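Local coordinates for GAF domain-containing protein (Thermoplasma acidophilum, PDB 4MN7) that probably reduces free methionine-R-sulfoxide to methionine, as a type II free methionine-R-sulfoxide reductase built on a GAF domain, at residues Ala7-Lys19 / Phe30-Val44. The protein carries 1 engineered substitution. Numbering follows the deposited sequence.
Sequences ARSQMQAACQYLK and FYVLEHGKLKLEAFV
The Phe30 ring is one bump of the strand hairpin and fits a hollow lined by Met11, Ala14 and Cys15 of the helix. Met11 CG lies over one face, 4.2 Å from the ring centroid and 14° off the normal, a CH-pi contact, while Cys15 SG meets the ring edge in plane, 3.4 Å from Phe30 CD1. With Met11 SD set obliquely to the ring, a Met-aromatic contact joins the cysteine's sulfur-aromatic one. On the neighbouring strand 37-44, Ala42 CB is a small knob against Met11 CB, 3.8 Å away. Val44 forms the last bump: its CG2 abuts Cys15 CB, and its CG1 lies 3.3 Å from Lys19 CD, tighter than usual van der Waals contact; Lys19 NZ hydrogen-bonds to Asp26 O.

Two polar arms reach the strand backbone. Gln12 bends at chi2 (65°), which brings NE2 to Phe43 O at 2.8 Å; the bond is nearly straight, yet the donor stands above the carbonyl plane. Arg8 NE gives Glu41 O a long, bent hydrogen bond (3.3 Å), in the carbonyl plane but tilted from the guanidinium plane. Arg8 NH2 pairs with Glu41 OE1 at 2.7 Å in a salt bridge, though its hydrogen bond is weak in angle. Replacing Arg8 with alanine would probably cost Glu41 its cross-segment charge partner. Phe30 N bonds to Ala42 O and Phe30 O accepts Glu41 N, setting two residues against one: a classic beta bulge.

The axis of segment 7-19 runs 26° from that of strand 37-44, and helix 2-21 covers that side of the antiparallel GAF sheet beside helix 118-136, whose Val135 touches both Met11 and Phe30.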
loop_
_atom_site.group_PDB
_atom_site.type_symbol
_atom_site.label_atom_id
_atom_site.label_comp_id
_atom_site.label_asym_id
_atom_site.label_seq_id
_atom_site.Cartn_x
_atom_site.Cartn_y
_atom_site.Cartn_z
ATOM N N ALA A 7 6.716 1.982 -3.211
ATOM C CA ALA A 7 6.387 1.670 -1.825
ATOM C C ALA A 7 6.404 2.890 -0.963
ATOM O O ALA A 7 5.527 3.072 -0.075
ATOM C CB ALA A 7 7.283 0.578 -1.244
ATOM N N ARG A 8 7.400 3.740 -1.169
ATOM C CA ARG A 8 7.466 4.943 -0.332
ATOM C C ARG A 8 6.290 5.861 -0.568
ATOM O O ARG A 8 5.795 6.465 0.402
ATOM C CB ARG A 8 8.791 5.701 -0.535
ATOM C CG ARG A 8 8.916 6.900 0.380
ATOM C CD ARG A 8 10.056 7.809 -0.007
ATOM N NE ARG A 8 11.194 7.460 0.842
ATOM C CZ ARG A 8 12.216 6.761 0.440
ATOM N NH1 ARG A 8 12.273 6.368 -0.797
ATOM N NH2 ARG A 8 13.175 6.472 1.276
ATOM N N SER A 9 5.805 5.971 -1.835
ATOM C CA SER A 9 4.625 6.808 -2.078
ATOM C C SER A 9 3.355 6.191 -1.434
ATOM O O SER A 9 2.510 6.932 -0.929
ATOM C CB SER A 9 4.421 7.217 -3.589
ATOM O OG SER A 9 3.643 6.321 -4.356
ATOM N N GLN A 10 3.227 4.861 -1.449
ATOM C CA GLN A 10 2.137 4.190 -0.697
ATOM C C GLN A 10 2.185 4.511 0.786
ATOM O O GLN A 10 1.191 4.865 1.382
ATOM C CB GLN A 10 2.191 2.684 -0.884
ATOM C CG GLN A 10 1.817 2.240 -2.281
ATOM C CD GLN A 10 0.348 2.541 -2.599
ATOM O OE1 GLN A 10 -0.535 2.005 -1.946
ATOM N NE2 GLN A 10 0.105 3.385 -3.567
ATOM N N MET A 11 3.351 4.371 1.398
ATOM C CA MET A 11 3.509 4.647 2.839
ATOM C C MET A 11 3.190 6.098 3.140
ATOM O O MET A 11 2.530 6.450 4.121
ATOM C CB MET A 11 4.960 4.324 3.302
ATOM C CG MET A 11 5.220 2.847 3.450
ATOM S SD MET A 11 6.869 2.496 4.143
ATOM C CE MET A 11 7.575 2.345 2.618
ATOM N N GLN A 12 3.684 6.955 2.286
ATOM C CA GLN A 12 3.378 8.380 2.399
ATOM C C GLN A 12 1.874 8.692 2.344
ATOM O O GLN A 12 1.312 9.391 3.211
ATOM C CB GLN A 12 4.127 9.106 1.284
ATOM C CG GLN A 12 4.269 10.570 1.564
ATOM C CD GLN A 12 5.121 10.817 2.762
ATOM O OE1 GLN A 12 6.228 10.297 2.903
ATOM N NE2 GLN A 12 4.592 11.606 3.661
ATOM N N ALA A 13 1.202 8.087 1.371
ATOM C CA ALA A 13 -0.275 8.205 1.241
ATOM C C ALA A 13 -0.963 7.609 2.485
ATOM O O ALA A 13 -1.921 8.179 2.988
ATOM C CB ALA A 13 -0.777 7.474 0.000
ATOM N N ALA A 14 -0.451 6.492 3.001
ATOM C CA ALA A 14 -0.997 5.944 4.266
ATOM C C ALA A 14 -0.845 6.922 5.464
ATOM O O ALA A 14 -1.769 7.124 6.270
ATOM C CB ALA A 14 -0.378 4.589 4.571
ATOM N N CYS A 15 0.332 7.517 5.618
ATOM C CA CYS A 15 0.519 8.520 6.706
ATOM C C CYS A 15 -0.455 9.697 6.520
ATOM O O CYS A 15 -0.996 10.187 7.446
ATOM C CB CYS A 15 1.956 9.050 6.745
ATOM S SG CYS A 15 3.308 7.852 6.997
ATOM N N GLN A 16 -0.710 10.102 5.284
ATOM C CA GLN A 16 -1.588 11.217 5.005
ATOM C C GLN A 16 -3.033 10.851 5.360
ATOM O O GLN A 16 -3.702 11.597 6.061
ATOM C CB GLN A 16 -1.442 11.624 3.513
ATOM C CG GLN A 16 -2.176 12.880 3.027
ATOM C CD GLN A 16 -1.921 14.130 3.878
ATOM O OE1 GLN A 16 -2.866 14.724 4.382
ATOM N NE2 GLN A 16 -0.658 14.524 4.042
ATOM N N TYR A 17 -3.533 9.720 4.853
ATOM C CA TYR A 17 -4.808 9.238 5.293
ATOM C C TYR A 17 -4.909 9.146 6.813
ATOM O O TYR A 17 -5.870 9.607 7.443
ATOM C CB TYR A 17 -5.111 7.871 4.621
ATOM C CG TYR A 17 -6.432 7.274 5.023
ATOM C CD1 TYR A 17 -6.519 6.542 6.191
ATOM C CD2 TYR A 17 -7.614 7.437 4.256
ATOM C CE1 TYR A 17 -7.705 5.962 6.600
ATOM C CE2 TYR A 17 -8.846 6.866 4.675
ATOM C CZ TYR A 17 -8.868 6.125 5.853
ATOM O OH TYR A 17 -9.967 5.453 6.380
ATOM N N LEU A 18 -3.924 8.540 7.453
ATOM C CA LEU A 18 -4.023 8.403 8.919
ATOM C C LEU A 18 -4.156 9.753 9.652
ATOM O O LEU A 18 -4.875 9.884 10.641
ATOM C CB LEU A 18 -2.846 7.571 9.480
ATOM C CG LEU A 18 -2.993 6.092 9.096
ATOM C CD1 LEU A 18 -1.697 5.341 9.298
ATOM C CD2 LEU A 18 -4.135 5.396 9.838
ATOM N N LYS A 19 -3.405 10.733 9.188
ATOM C CA LYS A 19 -3.383 12.040 9.841
ATOM C C LYS A 19 -4.623 12.851 9.504
ATOM O O LYS A 19 -5.285 13.361 10.382
ATOM C CB LYS A 19 -2.109 12.779 9.465
ATOM C CG LYS A 19 -1.935 14.048 10.267
ATOM C CD LYS A 19 -0.693 14.807 9.861
ATOM C CE LYS A 19 -0.861 16.295 10.109
ATOM N NZ LYS A 19 -1.062 16.449 11.568
ATOM N N PHE A 30 6.360 5.882 9.406
ATOM C CA PHE A 30 6.788 4.547 9.261
ATOM C C PHE A 30 8.290 4.493 9.462
ATOM O O PHE A 30 9.090 5.118 8.686
ATOM C CB PHE A 30 6.477 3.960 7.900
ATOM C CG PHE A 30 4.999 3.625 7.652
ATOM C CD1 PHE A 30 4.055 4.613 7.492
ATOM C CD2 PHE A 30 4.583 2.316 7.488
ATOM C CE1 PHE A 30 2.710 4.298 7.225
ATOM C CE2 PHE A 30 3.256 2.017 7.185
ATOM C CZ PHE A 30 2.322 3.020 7.070
ATOM N N TYR A 31 8.656 3.694 10.463
ATOM C CA TYR A 31 10.021 3.321 10.690
ATOM C C TYR A 31 10.221 1.922 10.212
ATOM O O TYR A 31 9.363 1.067 10.447
ATOM C CB TYR A 31 10.377 3.376 12.171
ATOM C CG TYR A 31 10.544 4.775 12.707
ATOM C CD1 TYR A 31 11.777 5.420 12.638
ATOM C CD2 TYR A 31 9.494 5.428 13.310
ATOM C CE1 TYR A 31 11.933 6.697 13.094
ATOM C CE2 TYR A 31 9.649 6.691 13.829
ATOM C CZ TYR A 31 10.886 7.327 13.713
ATOM O OH TYR A 31 11.047 8.604 14.208
ATOM N N VAL A 32 11.364 1.672 9.575
ATOM C CA VAL A 32 11.627 0.348 9.051
ATOM C C VAL A 32 12.968 -0.133 9.542
ATOM O O VAL A 32 13.878 0.676 9.666
ATOM C CB VAL A 32 11.692 0.347 7.539
ATOM C CG1 VAL A 32 11.842 -1.115 7.004
ATOM C CG2 VAL A 32 10.478 1.056 6.955
ATOM N N LEU A 33 13.095 -1.435 9.811
ATOM C CA LEU A 33 14.383 -2.004 10.255
ATOM C C LEU A 33 15.303 -2.220 9.087
ATOM O O LEU A 33 14.953 -2.927 8.131
ATOM C CB LEU A 33 14.206 -3.342 10.974
ATOM C CG LEU A 33 13.609 -3.286 12.375
ATOM C CD1 LEU A 33 13.102 -4.663 12.802
ATOM C CD2 LEU A 33 14.652 -2.761 13.406
ATOM N N GLU A 34 16.475 -1.579 9.147
ATOM C CA GLU A 34 17.437 -1.639 8.107
ATOM C C GLU A 34 18.739 -1.882 8.832
ATOM O O GLU A 34 19.113 -1.055 9.654
ATOM C CB GLU A 34 17.438 -0.291 7.332
ATOM C CG GLU A 34 16.089 -0.043 6.647
ATOM C CD GLU A 34 15.932 1.283 5.972
ATOM O OE1 GLU A 34 16.991 1.858 5.728
ATOM O OE2 GLU A 34 14.760 1.748 5.656
ATOM N N HIS A 35 19.360 -3.034 8.594
ATOM C CA HIS A 35 20.629 -3.428 9.247
ATOM C C HIS A 35 20.586 -3.269 10.770
ATOM O O HIS A 35 21.537 -2.800 11.424
ATOM C CB HIS A 35 21.785 -2.622 8.661
ATOM C CG HIS A 35 21.902 -2.759 7.179
ATOM N ND1 HIS A 35 22.563 -3.810 6.585
ATOM C CD2 HIS A 35 21.394 -2.007 6.177
ATOM C CE1 HIS A 35 22.479 -3.679 5.269
ATOM N NE2 HIS A 35 21.756 -2.600 4.996
ATOM N N GLY A 36 19.464 -3.648 11.339
ATOM C CA GLY A 36 19.351 -3.715 12.798
ATOM C C GLY A 36 19.112 -2.399 13.478
ATOM O O GLY A 36 19.213 -2.306 14.678
ATOM N N LYS A 37 18.767 -1.381 12.703
ATOM C CA LYS A 37 18.353 -0.132 13.245
ATOM C C LYS A 37 17.098 0.409 12.548
ATOM O O LYS A 37 16.864 0.181 11.337
ATOM C CB LYS A 37 19.547 0.814 13.014
ATOM C CG LYS A 37 19.410 2.209 13.547
ATOM C CD LYS A 37 20.784 2.854 13.800
ATOM C CE LYS A 37 21.684 3.007 12.591
ATOM N NZ LYS A 37 23.061 3.376 13.078
ATOM N N LEU A 38 16.279 1.125 13.297
ATOM C CA LEU A 38 15.093 1.753 12.744
ATOM C C LEU A 38 15.451 2.981 11.895
ATOM O O LEU A 38 16.195 3.833 12.342
ATOM C CB LEU A 38 14.120 2.146 13.854
ATOM C CG LEU A 38 13.442 0.944 14.579
ATOM C CD1 LEU A 38 12.889 1.302 15.934
ATOM C CD2 LEU A 38 12.349 0.355 13.704
ATOM N N LYS A 39 14.850 3.073 10.701
ATOM C CA LYS A 39 14.997 4.190 9.813
ATOM C C LYS A 39 13.654 4.761 9.375
ATOM O O LYS A 39 12.866 4.067 8.830
ATOM C CB LYS A 39 15.782 3.729 8.600
ATOM C CG LYS A 39 16.048 4.778 7.535
ATOM C CD LYS A 39 16.843 5.976 8.026
ATOM C CE LYS A 39 16.751 7.167 7.048
ATOM N NZ LYS A 39 16.829 6.724 5.617
ATOM N N LEU A 40 13.414 6.037 9.604
ATOM C CA LEU A 40 12.163 6.668 9.138
ATOM C C LEU A 40 12.136 6.742 7.624
ATOM O O LEU A 40 12.980 7.373 7.011
ATOM C CB LEU A 40 12.058 8.071 9.693
ATOM C CG LEU A 40 10.780 8.889 9.477
ATOM C CD1 LEU A 40 9.561 8.197 10.029
ATOM C CD2 LEU A 40 10.942 10.284 10.060
ATOM N N GLU A 41 11.181 6.081 6.987
ATOM C CA GLU A 41 11.108 6.145 5.543
ATOM C C GLU A 41 9.921 6.964 4.984
ATOM O O GLU A 41 9.893 7.294 3.825
ATOM C CB GLU A 41 11.175 4.757 4.941
ATOM C CG GLU A 41 12.452 3.999 5.333
ATOM C CD GLU A 41 13.689 4.460 4.495
ATOM O OE1 GLU A 41 13.584 5.445 3.753
ATOM O OE2 GLU A 41 14.753 3.828 4.553
ATOM N N ALA A 42 8.959 7.276 5.812
ATOM C CA ALA A 42 7.871 8.146 5.423
ATOM C C ALA A 42 7.230 8.677 6.667
ATOM O O ALA A 42 7.154 7.972 7.714
ATOM C CB ALA A 42 6.835 7.389 4.565
ATOM N N PHE A 43 6.746 9.912 6.571
ATOM C CA PHE A 43 5.949 10.538 7.630
ATOM C C PHE A 43 5.144 11.734 7.154
ATOM O O PHE A 43 5.515 12.382 6.201
ATOM C CB PHE A 43 6.843 11.075 8.760
ATOM C CG PHE A 43 7.625 12.293 8.377
ATOM C CD1 PHE A 43 8.723 12.184 7.526
ATOM C CD2 PHE A 43 7.274 13.521 8.866
ATOM C CE1 PHE A 43 9.430 13.299 7.137
ATOM C CE2 PHE A 43 7.979 14.648 8.516
ATOM C CZ PHE A 43 9.050 14.544 7.626
ATOM N N VAL A 44 4.106 12.062 7.896
ATOM C CA VAL A 44 3.438 13.339 7.756
ATOM C C VAL A 44 3.404 14.011 9.080
ATOM O O VAL A 44 3.126 13.382 10.121
ATOM C CB VAL A 44 1.995 13.164 7.207
ATOM C CG1 VAL A 44 1.250 14.482 7.220
ATOM C CG2 VAL A 44 2.062 12.695 5.759
#